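PDB 3ZQ9: Cel44C from Paenibacillus polymyxa, which probably hydrolyses internal beta-1,4-glucosidic bonds of xyloglucan and cellulose, through the family 44 glycoside hydrolase module of a larger multidomain enzyme. Local coordinates for residues Y105-L110 against G181-N186; E358-G363 against A388-L393. The protein carries 2 engineered substitutions. One frame throughout, in Å; residues are numbered along the deposited sequence. Where two conformers were deposited one is given.

Interaction 1. Residues Y105-L110 against G181-N186; sequences YSLVTL and GYALDN. With NOY ((2R,3S,4R,5R)-5-(hydroxymethyl)piperidine-2,3,4-triol), chain B.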
loop_
_atom_site.group_PDB
_atom_site.type_symbol
_atom_site.label_atom_id
_atom_site.label_comp_id
_atom_site.label_asym_id
_atom_site.label_seq_id
_atom_site.Cartn_x
_atom_site.Cartn_y
_atom_site.Cartn_z
ATOM N N TYR A 105 0.299 -12.537 0.225
ATOM C CA TYR A 105 0.470 -12.255 -1.212
ATOM C C TYR A 105 1.882 -11.671 -1.410
ATOM O O TYR A 105 2.367 -10.960 -0.526
ATOM C CB TYR A 105 -0.568 -11.168 -1.536
ATOM C CG TYR A 105 -0.733 -10.749 -2.981
ATOM C CD1 TYR A 105 0.226 -9.977 -3.617
ATOM C CD2 TYR A 105 -1.870 -11.126 -3.686
ATOM C CE1 TYR A 105 0.053 -9.565 -4.959
ATOM C CE2 TYR A 105 -2.071 -10.731 -5.032
ATOM C CZ TYR A 105 -1.082 -9.961 -5.654
ATOM O OH TYR A 105 -1.266 -9.567 -6.963
ATOM N N SER A 106 2.536 -11.935 -2.560
ATOM C CA SER A 106 3.797 -11.249 -2.922
ATOM C C SER A 106 3.559 -10.415 -4.149
ATOM O O SER A 106 3.125 -10.958 -5.179
ATOM C CB SER A 106 4.905 -12.255 -3.282
ATOM O OG SER A 106 5.335 -12.938 -2.108
ATOM N N LEU A 107 3.892 -9.130 -4.058
ATOM C CA LEU A 107 3.895 -8.232 -5.197
ATOM C C LEU A 107 5.356 -7.931 -5.465
ATOM O O LEU A 107 6.048 -7.386 -4.594
ATOM C CB LEU A 107 3.202 -6.911 -4.812
ATOM C CG LEU A 107 3.325 -5.753 -5.799
ATOM C CD1 LEU A 107 2.863 -6.159 -7.238
ATOM C CD2 LEU A 107 2.511 -4.587 -5.291
ATOM N N VAL A 108 5.846 -8.328 -6.624
ATOM C CA VAL A 108 7.248 -8.173 -7.015
ATOM C C VAL A 108 7.415 -7.125 -8.137
ATOM O O VAL A 108 6.695 -7.169 -9.160
ATOM C CB VAL A 108 7.775 -9.533 -7.531
ATOM C CG1 VAL A 108 9.205 -9.421 -8.060
ATOM C CG2 VAL A 108 7.690 -10.610 -6.404
ATOM N N THR A 109 8.408 -6.271 -8.032
ATOM C CA THR A 109 8.628 -5.230 -9.033
ATOM C C THR A 109 9.543 -5.724 -10.156
ATOM O O THR A 109 10.511 -6.497 -9.900
ATOM C CB THR A 109 9.257 -4.019 -8.353
ATOM O OG1 THR A 109 8.333 -3.518 -7.382
ATOM C CG2 THR A 109 9.543 -2.869 -9.374
ATOM N N LEU A 110 9.198 -5.303 -11.381
ATOM C CA LEU A 110 9.963 -5.629 -12.600
ATOM C C LEU A 110 10.517 -4.316 -13.158
ATOM O O LEU A 110 9.928 -3.243 -12.931
ATOM C CB LEU A 110 9.082 -6.340 -13.652
ATOM C CG LEU A 110 8.373 -7.623 -13.165
ATOM C CD1 LEU A 110 7.532 -8.175 -14.282
ATOM C CD2 LEU A 110 9.459 -8.676 -12.781
ATOM N N GLY A 181 1.588 -11.054 -7.986
ATOM C CA GLY A 181 1.557 -9.670 -8.517
ATOM C C GLY A 181 2.930 -9.213 -9.023
ATOM O O GLY A 181 3.935 -9.507 -8.393
ATOM N N TYR A 182 2.926 -8.487 -10.143
ATOM C CA TYR A 182 4.133 -7.857 -10.699
ATOM C C TYR A 182 3.817 -6.391 -10.937
ATOM O O TYR A 182 2.782 -6.075 -11.572
ATOM C CB TYR A 182 4.566 -8.516 -12.032
ATOM C CG TYR A 182 4.998 -9.955 -11.856
ATOM C CD1 TYR A 182 6.263 -10.276 -11.351
ATOM C CD2 TYR A 182 4.134 -10.987 -12.188
ATOM C CE1 TYR A 182 6.629 -11.620 -11.128
ATOM C CE2 TYR A 182 4.501 -12.343 -12.009
ATOM C CZ TYR A 182 5.744 -12.637 -11.482
ATOM O OH TYR A 182 6.098 -13.937 -11.296
ATOM N N ALA A 183 4.708 -5.520 -10.462
ATOM C CA ALA A 183 4.569 -4.085 -10.644
ATOM C C ALA A 183 5.450 -3.615 -11.797
ATOM O O ALA A 183 6.601 -4.079 -11.927
ATOM C CB ALA A 183 5.013 -3.360 -9.340
ATOM N N LEU A 184 4.930 -2.671 -12.585
ATOM C CA LEU A 184 5.653 -2.102 -13.710
ATOM C C LEU A 184 6.584 -1.002 -13.161
ATOM O O LEU A 184 6.256 0.174 -13.199
ATOM C CB LEU A 184 4.662 -1.538 -14.759
ATOM C CG LEU A 184 3.684 -2.593 -15.311
ATOM C CD1 LEU A 184 2.622 -1.882 -16.218
ATOM C CD2 LEU A 184 4.385 -3.652 -16.084
ATOM N N ASP A 185 7.695 -1.453 -12.594
ATOM C CA ASP A 185 8.756 -0.548 -12.065
ATOM C C ASP A 185 8.158 0.240 -10.888
ATOM O O ASP A 185 7.292 -0.296 -10.159
ATOM C CB ASP A 185 9.321 0.332 -13.215
ATOM C CG ASP A 185 10.728 0.852 -12.934
ATOM O OD1 ASP A 185 10.857 1.765 -12.089
ATOM O OD2 ASP A 185 11.709 0.363 -13.582
ATOM N N ASN A 186 8.606 1.488 -10.693
ATOM C CA ASN A 186 8.296 2.254 -9.473
ATOM C C ASN A 186 8.441 3.743 -9.803
ATOM O O ASN A 186 9.506 4.162 -10.291
ATOM C CB ASN A 186 9.336 1.884 -8.380
ATOM C CG ASN A 186 9.116 2.655 -7.087
ATOM O OD1 ASN A 186 9.893 3.630 -6.756
ATOM N ND2 ASN A 186 8.114 2.282 -6.364
HETATM O O4 NOY B . 11.961 5.313 0.155
HETATM C C4 NOY B . 11.189 5.827 -0.947
HETATM C C3 NOY B . 10.676 4.676 -1.838
HETATM O O3 NOY B . 11.753 3.920 -2.392
HETATM C C2 NOY B . 9.843 5.270 -2.997
HETATM N N NOY B . 8.718 6.090 -2.506
HETATM C C7 NOY B . 9.108 7.140 -1.534
HETATM C C5 NOY B . 9.926 6.514 -0.398
HETATM C C6 NOY B . 10.255 7.530 0.701
HETATM O O2 NOY B . 9.357 4.243 -3.859
HETATM O O6 NOY B . 10.933 8.666 0.148
HETATM O O HOH W 1 6.991 -1.135 -7.560
#
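Leu110 and Tyr182 meet between two neighbouring parallel strands of the (beta/alpha)8 barrel, 105-110 and 181-184, whose axes come within 4.4 Å at 31°. The evidence for pairing is a ladder of backbone bonds, including Val108 N to Gly181 O (2.9 Å, 175° at the hydrogen) and Leu110 N to Ala183 O (2.9 Å). Along Leu110, CB lies beside Ala183 O; CG and CD2 both reach Tyr182 CD1, and CD1 touches Tyr182 CB at 3.7 Å. Chi1 of -56° sets CG beside the Leu110 backbone N, from where both methyls reach Tyr182. Val159 and Phe162 of helix 159-170 and Val219 of helix 205-222 cover this face, so the pair belongs to the layer between barrel and helices.

Leu107, Thr109 and Ala183 project from the opposite face of the sheet. At Gly181 a CB would run into Tyr105 OH, which lies 3.2 Å from Gly181 CA and is hydrogen-bonded to Glu227. Near the C-terminal end of the strands, Thr109 CG2 packs on Asp185 O at 3.5 Å. Thr109 OG1 is hydrogen-bonded to Leu45 O of strand 42-45, and one water donates to both Thr109 OG1 and Asp185 O, each at 2.7 Å.

Interaction 2. Residues E358-G363 against A388-L393; sequences EYSYGG and ANYWKL. With NOY ((2R,3S,4R,5R)-5-(hydroxymethyl)piperidine-2,3,4-triol), chain B; BGC (beta-D-glucopyranose), chain C.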
loop_
_atom_site.group_PDB
_atom_site.type_symbol
_atom_site.label_atom_id
_atom_site.label_comp_id
_atom_site.label_asym_id
_atom_site.label_seq_id
_atom_site.Cartn_x
_atom_site.Cartn_y
_atom_site.Cartn_z
ATOM N N GLU A 358 2.337 2.265 -1.420
ATOM C CA GLU A 358 3.119 2.922 -0.369
ATOM C C GLU A 358 2.257 4.026 0.216
ATOM O O GLU A 358 1.585 4.727 -0.547
ATOM C CB GLU A 358 4.387 3.587 -0.923
ATOM C CG GLU A 358 5.506 2.596 -1.402
ATOM C CD GLU A 358 6.736 3.348 -1.914
ATOM O OE1 GLU A 358 6.956 4.521 -1.466
ATOM O OE2 GLU A 358 7.484 2.786 -2.767
ATOM N N TYR A 359 2.327 4.204 1.535
ATOM C CA TYR A 359 1.723 5.352 2.234
ATOM C C TYR A 359 2.250 5.353 3.652
ATOM O O TYR A 359 2.739 4.332 4.141
ATOM C CB TYR A 359 0.178 5.262 2.245
ATOM C CG TYR A 359 -0.404 4.164 3.109
ATOM C CD1 TYR A 359 -0.493 2.816 2.641
ATOM C CD2 TYR A 359 -0.931 4.469 4.354
ATOM C CE1 TYR A 359 -1.080 1.823 3.447
ATOM C CE2 TYR A 359 -1.511 3.494 5.179
ATOM C CZ TYR A 359 -1.597 2.179 4.710
ATOM O OH TYR A 359 -2.194 1.244 5.527
ATOM N N SER A 360 2.138 6.501 4.306
ATOM C CA SER A 360 2.475 6.641 5.715
ATOM C C SER A 360 1.879 7.931 6.148
ATOM O O SER A 360 1.827 8.903 5.357
ATOM C CB SER A 360 3.988 6.749 5.903
ATOM O OG SER A 360 4.254 7.128 7.262
ATOM N N TYR A 361 1.424 7.958 7.397
ATOM C CA TYR A 361 0.859 9.176 7.981
ATOM C C TYR A 361 1.858 9.742 8.993
ATOM O O TYR A 361 1.542 10.706 9.699
ATOM C CB TYR A 361 -0.510 8.874 8.653
ATOM C CG TYR A 361 -1.559 8.853 7.560
ATOM C CD1 TYR A 361 -1.574 7.797 6.619
ATOM C CD2 TYR A 361 -2.469 9.918 7.411
ATOM C CE1 TYR A 361 -2.481 7.807 5.548
ATOM C CE2 TYR A 361 -3.390 9.949 6.324
ATOM C CZ TYR A 361 -3.376 8.898 5.398
ATOM O OH TYR A 361 -4.232 8.914 4.305
ATOM N N GLY A 362 3.061 9.172 9.047
ATOM C CA GLY A 362 4.105 9.715 9.971
ATOM C C GLY A 362 3.768 9.453 11.448
ATOM O O GLY A 362 2.879 8.646 11.766
ATOM N N GLY A 363 4.474 10.134 12.355
ATOM C CA GLY A 363 4.266 9.898 13.802
ATOM C C GLY A 363 4.394 8.404 14.154
ATOM O O GLY A 363 3.598 7.875 14.968
ATOM N N ALA A 388 -3.047 -2.504 0.070
ATOM C CA ALA A 388 -2.392 -1.284 0.555
ATOM C C ALA A 388 -1.189 -1.680 1.368
ATOM O O ALA A 388 -1.300 -2.576 2.182
ATOM C CB ALA A 388 -3.378 -0.450 1.444
ATOM N N ASN A 389 -0.055 -0.969 1.199
ATOM C CA ASN A 389 1.205 -1.398 1.830
ATOM C C ASN A 389 1.866 -0.182 2.484
ATOM O O ASN A 389 2.243 0.774 1.816
ATOM C CB ASN A 389 2.163 -1.988 0.760
ATOM C CG ASN A 389 1.553 -3.173 -0.019
ATOM O OD1 ASN A 389 1.850 -4.372 0.283
ATOM N ND2 ASN A 389 0.735 -2.888 -0.994
ATOM N N TYR A 390 1.977 -0.223 3.798
ATOM C CA TYR A 390 2.673 0.828 4.536
ATOM C C TYR A 390 4.149 0.877 4.088
ATOM O O TYR A 390 4.740 -0.161 3.732
ATOM C CB TYR A 390 2.595 0.456 5.997
ATOM C CG TYR A 390 3.425 1.312 6.896
ATOM C CD1 TYR A 390 3.063 2.625 7.145
ATOM C CD2 TYR A 390 4.550 0.795 7.523
ATOM C CE1 TYR A 390 3.860 3.430 8.014
ATOM C CE2 TYR A 390 5.328 1.590 8.407
ATOM C CZ TYR A 390 4.948 2.903 8.612
ATOM O OH TYR A 390 5.664 3.768 9.419
ATOM N N TRP A 391 4.717 2.081 4.086
ATOM C CA TRP A 391 6.173 2.252 3.821
ATOM C C TRP A 391 6.804 2.972 5.042
ATOM O O TRP A 391 6.318 4.007 5.441
ATOM C CB TRP A 391 6.409 3.092 2.543
ATOM C CG TRP A 391 7.875 3.196 2.261
ATOM C CD1 TRP A 391 8.745 4.110 2.822
ATOM C CD2 TRP A 391 8.649 2.385 1.384
ATOM N NE1 TRP A 391 10.027 3.874 2.376
ATOM C CE2 TRP A 391 10.001 2.815 1.499
ATOM C CE3 TRP A 391 8.349 1.315 0.528
ATOM C CZ2 TRP A 391 11.057 2.219 0.765
ATOM C CZ3 TRP A 391 9.411 0.713 -0.209
ATOM C CH2 TRP A 391 10.744 1.145 -0.058
ATOM N N LYS A 392 7.855 2.397 5.627
ATOM C CA LYS A 392 8.530 2.990 6.776
ATOM C C LYS A 392 9.334 4.235 6.362
ATOM O O LYS A 392 10.395 4.089 5.749
ATOM C CB LYS A 392 9.530 1.973 7.361
ATOM C CG LYS A 392 8.902 0.707 7.931
ATOM C CD LYS A 392 10.025 -0.204 8.489
ATOM C CE LYS A 392 10.584 0.344 9.786
ATOM N NZ LYS A 392 11.778 -0.557 10.198
ATOM N N LEU A 393 8.874 5.433 6.757
ATOM C CA LEU A 393 9.632 6.638 6.477
ATOM C C LEU A 393 10.686 6.855 7.564
ATOM O O LEU A 393 11.592 7.664 7.398
ATOM C CB LEU A 393 8.727 7.867 6.446
ATOM C CG LEU A 393 7.748 7.886 5.271
ATOM C CD1 LEU A 393 6.842 9.079 5.440
ATOM C CD2 LEU A 393 8.504 7.917 3.916
HETATM O O4 NOY B . 11.961 5.313 0.155
HETATM C C4 NOY B . 11.189 5.827 -0.947
HETATM C C3 NOY B . 10.676 4.676 -1.838
HETATM O O3 NOY B . 11.753 3.920 -2.392
HETATM C C2 NOY B . 9.843 5.270 -2.997
HETATM N N NOY B . 8.718 6.090 -2.506
HETATM C C7 NOY B . 9.108 7.140 -1.534
HETATM C C5 NOY B . 9.926 6.514 -0.398
HETATM C C6 NOY B . 10.255 7.530 0.701
HETATM O O2 NOY B . 9.357 4.243 -3.859
HETATM O O6 NOY B . 10.933 8.666 0.148
HETATM C C2 BGC C . 14.082 5.507 1.266
HETATM C C3 BGC C . 15.545 5.100 1.139
HETATM C C4 BGC C . 15.591 3.614 0.761
HETATM C C5 BGC C . 14.872 3.334 -0.569
HETATM C C6 BGC C . 14.857 1.834 -0.865
HETATM C C1 BGC C . 13.357 5.136 -0.032
HETATM O O2 BGC C . 13.931 6.906 1.364
HETATM O O3 BGC C . 16.187 5.281 2.427
HETATM O O4 BGC C . 16.935 3.149 0.769
HETATM O O5 BGC C . 13.529 3.789 -0.382
HETATM O O6 BGC C . 14.194 1.609 -2.109
HETATM O O HOH W 2 -1.788 -1.386 4.735
HETATM O O HOH W 3 6.518 6.030 8.167
#
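Glu358 and Trp391 run alongside each other in the same direction, the carboxylate and indole planes 27° apart. The aliphatic part of Glu358 packs on the indole, CG 3.7 Å from Trp391 CE3, while OE1 sits over one indole face, displaced from the ring centre. Trp391 chi1 of -177°, with CG anti to the backbone N, carries the ring alongside the carboxylate and the bound piperidine NOY, whose C3 stands over an indole face.

Among polar contacts, Trp391 N donates to Tyr359 O (3.0 Å, 163° at the hydrogen). NOY N donates to Glu358 OE1 at 2.6 Å, and Arg44 forms a salt bridge with OE2. A water joins Ser360 OG, Tyr390 OH and Leu393 N, while Ser360 OG accepts from Gly362 N in an ST turn. Replacing Trp391 with an alanine would probably open a gap beside the Glu358 carboxylate and strip NOY of its aromatic platform.

In apolar packing, Tyr390 CA sits over one face of the Tyr359 ring, and CE1 of that ring touches Ala388 CB at 3.8 Å. The contact joins the C-terminal ends of strands 353-359 and 387-390 and the loops that follow, in the beta-alpha-beta unit completed by helix 367-382; Met373 and Leu377 of that helix pack on Tyr359, as does Tyr405 of helix 399-409.

How the interactions relate
Interaction 1 comes first along the chain and is complete before interaction 2 begins. They join different neighbours of one closed eight-stranded parallel barrel: the third and fourth strands in interaction 1, the seventh and eighth in interaction 2. Their centres lie about 18 Å apart, yet they meet at the sugar-binding end, where the side chains of Asn186 and Glu358 pack against each other. Both also touch NOY, which Glu187, just after 181-186, binds as well. Opposite parts of the barrel thus converge on one ligand, consistent with a glycosidase site at the C-terminal ends of the strands, as in other TIM-barrel hydrolases.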